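Local atomic coordinates of heme utilization carrier protein (Escherichia coli O157:H7, PDB entry 2OVI), a protein that binds heme and probably carries it within the cell as part of the heme utilization system of this pathogenic bacterium. Residues E102-I107 / I122-K127; T53-G58 / G75-G80. All blocks are in the same frame, centred on the assembly; numbering follows the deposited sequence.

Interaction 1 of 2, residues E102-I107 / I122-K127; sequences ENCTHI and ILFFNK
Ile107 lies alongside Phe124, both side chains pointing the same way, its CG1 3.9 Å from CD2 of the ring and its terminal CD1 near CE2. With CG1 anti to the carbonyl carbon (chi1 -64°), the other branch, CG2, is left anti to the backbone N and reaches along the partner strand to Ile122 CG2 at 4.0 Å. Cys104 meets the Phe124 ring at its edge, SG near the ring plane, in a sulfur-aromatic contact 5.4 Å from the centroid. Phe47 and Val50 of helix 47-55 close over this apolar group. The two segments are the open end of the antiparallel hairpin formed by strands 106-114 and 117-125, with Ile107 and Phe124 a non-hydrogen-bonded pair and His106 and Phe125 a hydrogen-bonded one. Phe125 N donates to His106 O at 2.8 Å, nearly straight at 170°, and the same carbonyl oxygen lies in plane at the edge of the Phe125 ring. Thr105 N returns a bond to Phe125 O, bent to 147°. Beyond it the regular pairing ends, though Asn126 CA still makes a CA-H...O contact with Asn103 O at 3.3 Å. Two waters add bridges: one joins Asn103 O to Lys127 N, while the other donates to Asn126 O and accepts a weak bond from His106 ND1, which also shares a 2.8 Å hydrogen bond with Thr105 OG1. Asn103 ND2 is hydrogen-bonded to Asp68 OD2 of the second subunit.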
loop_
_atom_site.group_PDB
_atom_site.type_symbol
_atom_site.label_atom_id
_atom_site.label_comp_id
_atom_site.label_asym_id
_atom_site.label_seq_id
_atom_site.Cartn_x
_atom_site.Cartn_y
_atom_site.Cartn_z
ATOM N N GLU A 102 8.739 14.384 -5.019
ATOM C CA GLU A 102 8.488 15.713 -5.666
ATOM C C GLU A 102 7.029 16.144 -5.397
ATOM O O GLU A 102 6.760 17.322 -5.300
ATOM C CB GLU A 102 8.698 15.699 -7.190
ATOM C CG GLU A 102 10.052 15.132 -7.675
ATOM C CD GLU A 102 10.165 15.048 -9.248
ATOM O OE1 GLU A 102 9.133 14.740 -9.895
ATOM O OE2 GLU A 102 11.265 15.269 -9.829
ATOM N N ASN A 103 6.118 15.199 -5.223
ATOM C CA ASN A 103 4.709 15.541 -4.994
ATOM C C ASN A 103 4.435 15.805 -3.525
ATOM O O ASN A 103 3.313 16.137 -3.154
ATOM C CB ASN A 103 3.765 14.410 -5.425
ATOM C CG ASN A 103 3.699 14.266 -6.926
ATOM O OD1 ASN A 103 4.298 15.041 -7.612
ATOM N ND2 ASN A 103 2.962 13.274 -7.423
ATOM N N CYS A 104 5.442 15.599 -2.675
ATOM C CA CYS A 104 5.213 15.800 -1.288
ATOM C C CYS A 104 5.407 17.304 -0.995
ATOM O O CYS A 104 6.525 17.833 -1.094
ATOM C CB CYS A 104 6.199 14.941 -0.451
ATOM S SG CYS A 104 6.045 15.266 1.411
ATOM N N THR A 105 4.317 17.968 -0.613
ATOM C CA THR A 105 4.324 19.421 -0.311
ATOM C C THR A 105 4.402 19.798 1.182
ATOM O O THR A 105 4.691 20.954 1.557
ATOM C CB THR A 105 3.044 20.125 -0.856
ATOM O OG1 THR A 105 1.867 19.578 -0.214
ATOM C CG2 THR A 105 2.979 20.007 -2.425
ATOM N N HIS A 106 4.063 18.835 2.026
ATOM C CA HIS A 106 4.049 19.043 3.482
ATOM C C HIS A 106 4.358 17.750 4.202
ATOM O O HIS A 106 3.988 16.630 3.731
ATOM C CB HIS A 106 2.627 19.470 4.022
ATOM C CG HIS A 106 2.111 20.786 3.467
ATOM N ND1 HIS A 106 1.433 20.883 2.276
ATOM C CD2 HIS A 106 2.200 22.050 3.955
ATOM C CE1 HIS A 106 1.114 22.148 2.044
ATOM N NE2 HIS A 106 1.570 22.880 3.058
ATOM N N ILE A 107 4.977 17.902 5.367
ATOM C CA ILE A 107 5.250 16.772 6.208
ATOM C C ILE A 107 4.826 17.146 7.613
ATOM O O ILE A 107 5.112 18.258 8.064
ATOM C CB ILE A 107 6.746 16.413 6.196
ATOM C CG1 ILE A 107 7.135 15.981 4.770
ATOM C CG2 ILE A 107 7.016 15.250 7.185
ATOM C CD1 ILE A 107 8.638 15.872 4.522
ATOM N N ILE A 122 4.276 10.157 11.407
ATOM C CA ILE A 122 4.813 11.114 10.475
ATOM C C ILE A 122 3.939 10.961 9.236
ATOM O O ILE A 122 3.777 9.843 8.702
ATOM C CB ILE A 122 6.289 10.794 10.104
ATOM C CG1 ILE A 122 7.231 10.994 11.312
ATOM C CG2 ILE A 122 6.753 11.712 8.963
ATOM C CD1 ILE A 122 7.682 9.707 11.948
ATOM N N LEU A 123 3.379 12.075 8.787
ATOM C CA LEU A 123 2.502 12.071 7.597
ATOM C C LEU A 123 3.121 12.852 6.470
ATOM O O LEU A 123 3.569 13.963 6.672
ATOM C CB LEU A 123 1.113 12.639 7.891
ATOM C CG LEU A 123 0.192 11.705 8.691
ATOM C CD1 LEU A 123 0.651 11.693 10.106
ATOM C CD2 LEU A 123 -1.255 12.178 8.672
ATOM N N PHE A 124 3.172 12.231 5.286
ATOM C CA PHE A 124 3.725 12.878 4.068
ATOM C C PHE A 124 2.494 13.231 3.213
ATOM O O PHE A 124 1.736 12.329 2.757
ATOM C CB PHE A 124 4.597 11.916 3.303
ATOM C CG PHE A 124 5.828 11.494 4.060
ATOM C CD1 PHE A 124 5.771 10.428 4.965
ATOM C CD2 PHE A 124 7.030 12.171 3.858
ATOM C CE1 PHE A 124 6.964 10.033 5.692
ATOM C CE2 PHE A 124 8.204 11.819 4.557
ATOM C CZ PHE A 124 8.169 10.741 5.477
ATOM N N PHE A 125 2.309 14.526 2.964
ATOM C CA PHE A 125 1.099 14.967 2.224
ATOM C C PHE A 125 1.338 15.387 0.771
ATOM O O PHE A 125 2.383 15.937 0.460
ATOM C CB PHE A 125 0.469 16.203 2.914
ATOM C CG PHE A 125 -0.119 15.910 4.272
ATOM C CD1 PHE A 125 0.672 15.972 5.441
ATOM C CD2 PHE A 125 -1.481 15.652 4.404
ATOM C CE1 PHE A 125 0.111 15.777 6.702
ATOM C CE2 PHE A 125 -2.037 15.465 5.662
ATOM C CZ PHE A 125 -1.225 15.522 6.824
ATOM N N ASN A 126 0.356 15.140 -0.101
ATOM C CA ASN A 126 0.463 15.660 -1.464
ATOM C C ASN A 126 -0.252 17.068 -1.387
ATOM O O ASN A 126 -0.811 17.448 -0.319
ATOM C CB ASN A 126 -0.219 14.716 -2.495
ATOM C CG ASN A 126 -1.673 14.397 -2.155
ATOM O OD1 ASN A 126 -2.136 13.298 -2.464
ATOM N ND2 ASN A 126 -2.386 15.323 -1.512
ATOM N N LYS A 127 -0.263 17.819 -2.491
ATOM C CA LYS A 127 -0.883 19.160 -2.486
ATOM C C LYS A 127 -2.384 19.203 -2.179
ATOM O O LYS A 127 -2.904 20.199 -1.698
ATOM C CB LYS A 127 -0.615 19.889 -3.843
ATOM C CG LYS A 127 -1.256 19.225 -5.071
ATOM C CD LYS A 127 -0.973 20.080 -6.320
ATOM C CE LYS A 127 -1.729 19.557 -7.533
ATOM N NZ LYS A 127 -1.481 18.104 -7.760
HETATM O O HOH W 1 1.387 17.104 -4.821
HETATM O O HOH W 2 -0.702 19.520 1.468
#

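Interaction 2 of 2, residues T53-G58 / G75-G80; sequences TVCEWG and GELPSG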
loop_
_atom_site.group_PDB
_atom_site.type_symbol
_atom_site.label_atom_id
_atom_site.label_comp_id
_atom_site.label_asym_id
_atom_site.label_seq_id
_atom_site.Cartn_x
_atom_site.Cartn_y
_atom_site.Cartn_z
ATOM N N THR A 53 16.467 10.679 8.786
ATOM C CA THR A 53 16.462 10.598 10.246
ATOM C C THR A 53 15.709 9.344 10.672
ATOM O O THR A 53 16.235 8.535 11.439
ATOM C CB THR A 53 15.852 11.816 10.858
ATOM O OG1 THR A 53 16.625 12.949 10.480
ATOM C CG2 THR A 53 15.845 11.688 12.440
ATOM N N VAL A 54 14.508 9.131 10.134
ATOM C CA VAL A 54 13.751 7.938 10.549
ATOM C C VAL A 54 14.397 6.629 10.129
ATOM O O VAL A 54 14.131 5.577 10.762
ATOM C CB VAL A 54 12.302 7.962 10.048
ATOM C CG1 VAL A 54 11.619 9.292 10.465
ATOM C CG2 VAL A 54 12.292 7.875 8.574
ATOM N N CYS A 55 15.215 6.668 9.063
ATOM C CA CYS A 55 15.905 5.453 8.627
ATOM C C CYS A 55 16.824 4.920 9.717
ATOM O O CYS A 55 17.157 3.751 9.709
ATOM C CB CYS A 55 16.781 5.704 7.378
ATOM S SG CYS A 55 15.714 5.592 5.996
ATOM N N GLU A 56 17.227 5.783 10.636
ATOM C CA GLU A 56 18.126 5.372 11.720
ATOM C C GLU A 56 17.396 4.911 12.999
ATOM O O GLU A 56 18.052 4.558 13.956
ATOM C CB GLU A 56 19.032 6.539 12.128
ATOM C CG GLU A 56 19.791 7.207 10.984
ATOM C CD GLU A 56 20.917 6.351 10.420
ATOM O OE1 GLU A 56 20.705 5.133 10.181
ATOM O OE2 GLU A 56 22.028 6.906 10.200
ATOM N N TRP A 57 16.058 4.916 13.011
ATOM C CA TRP A 57 15.315 4.585 14.228
ATOM C C TRP A 57 14.972 3.133 14.509
ATOM O O TRP A 57 14.403 2.811 15.552
ATOM C CB TRP A 57 14.004 5.365 14.282
ATOM C CG TRP A 57 14.111 6.839 14.383
ATOM C CD1 TRP A 57 15.234 7.596 14.589
ATOM C CD2 TRP A 57 13.023 7.749 14.313
ATOM N NE1 TRP A 57 14.901 8.924 14.654
ATOM C CE2 TRP A 57 13.545 9.048 14.504
ATOM C CE3 TRP A 57 11.637 7.588 14.123
ATOM C CZ2 TRP A 57 12.735 10.208 14.478
ATOM C CZ3 TRP A 57 10.825 8.732 14.084
ATOM C CH2 TRP A 57 11.392 10.029 14.272
ATOM N N GLY A 58 15.277 2.241 13.609
ATOM C CA GLY A 58 14.873 0.883 13.927
ATOM C C GLY A 58 13.505 0.556 13.347
ATOM O O GLY A 58 13.079 1.131 12.340
ATOM N N GLY A 75 9.118 -2.809 10.087
ATOM C CA GLY A 75 10.524 -3.128 9.812
ATOM C C GLY A 75 11.279 -1.816 9.747
ATOM O O GLY A 75 10.653 -0.746 9.827
ATOM N N GLU A 76 12.591 -1.859 9.608
ATOM C CA GLU A 76 13.329 -0.615 9.538
ATOM C C GLU A 76 12.943 0.080 8.237
ATOM O O GLU A 76 12.654 -0.574 7.251
ATOM C CB GLU A 76 14.814 -0.884 9.611
ATOM C CG GLU A 76 15.158 -1.642 10.872
ATOM C CD GLU A 76 16.630 -1.846 10.997
ATOM O OE1 GLU A 76 17.219 -2.367 10.030
ATOM O OE2 GLU A 76 17.197 -1.485 12.047
ATOM N N LEU A 77 12.895 1.402 8.257
ATOM C CA LEU A 77 12.478 2.132 7.063
ATOM C C LEU A 77 13.618 1.990 6.042
ATOM O O LEU A 77 14.752 2.286 6.357
ATOM C CB LEU A 77 12.246 3.630 7.378
ATOM C CG LEU A 77 11.555 4.435 6.258
ATOM C CD1 LEU A 77 10.088 3.958 6.142
ATOM C CD2 LEU A 77 11.632 5.923 6.489
ATOM N N PRO A 78 13.319 1.504 4.824
ATOM C CA PRO A 78 14.425 1.389 3.857
ATOM C C PRO A 78 14.984 2.770 3.446
ATOM O O PRO A 78 14.275 3.785 3.480
ATOM C CB PRO A 78 13.823 0.561 2.696
ATOM C CG PRO A 78 12.334 0.588 2.900
ATOM C CD PRO A 78 12.069 0.873 4.358
ATOM N N SER A 79 16.288 2.833 3.182
ATOM C CA SER A 79 16.918 4.083 2.761
ATOM C C SER A 79 16.441 4.302 1.303
ATOM O O SER A 79 15.920 3.373 0.679
ATOM C CB SER A 79 18.440 3.953 2.788
ATOM O OG SER A 79 18.864 2.963 1.867
ATOM N N GLY A 80 16.614 5.499 0.767
ATOM C CA GLY A 80 16.162 5.741 -0.608
ATOM C C GLY A 80 17.016 6.766 -1.296
ATOM O O GLY A 80 17.837 7.414 -0.637
HETATM O O HOH W 3 13.863 2.905 10.458
#
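Cys55 reaches from the last turn of helix 47-55 to the loop 75-80, which follows the corner at Gly75. Its CB lies 4.1 Å from Leu77 O, and its SG, set anti to the carbonyl carbon (chi1 -83°), comes to rest among backbone atoms, 3.4 Å from Pro78 O and 3.8 Å from Ser79 CA. The sulfur also has the Leu77 methyl CD2 beside it at 4.1 Å. Leu77 points its CB toward the helix, and its side chain adjoins that of Val54; Thr62 and Ile135 of the large sheet add to its surroundings. Pro78 O is hydrogen-bonded to the indole NE1 of Trp51, on the same helix. Farther along, where the helix has ended and Gly58 takes a positive phi, the backbones come together at Glu76. Gly58 O receives a CA-H...O contact from Glu76 CA at 3.3 Å, while Glu76 CG, on an extended side chain, passes beside the glycine carbonyl. Between these two groups of contacts lies a water that makes three hydrogen bonds: it donates to Val54 O and to Gly58 O, both at 2.7 Å, and accepts from Leu77 N at 2.8 Å. Val54 O, Gly58 O and Leu77 N are thus joined through one molecule, which adds to the bond Val54 O already accepts from Trp57 N and satisfies the amide of Leu77 beside its apolar side chain.

In the fold
Interaction 2 comes first along the chain and closes before interaction 1 opens; they lie about 18 Å apart between centres. Helix 47-55 connects them: its C-terminal end forms half of interaction 2, while its earlier turns, with Phe47 and Val50, cover the hairpin side chains of interaction 1. Ile122 of interaction 1 reaches interaction 2, its CD1 3.9 Å from Trp57 CZ3 and near Val54. Interaction 1 joins neighbouring strands of the six-stranded antiparallel sheet, whereas interaction 2 sets the end of helix 47-55 against the loop between that sheet's outer strand 69-74 and the three-stranded sheet of strands 80-83, 86-89 and 95-99. The helix therefore packs on the large sheet and also meets the connection to the small one.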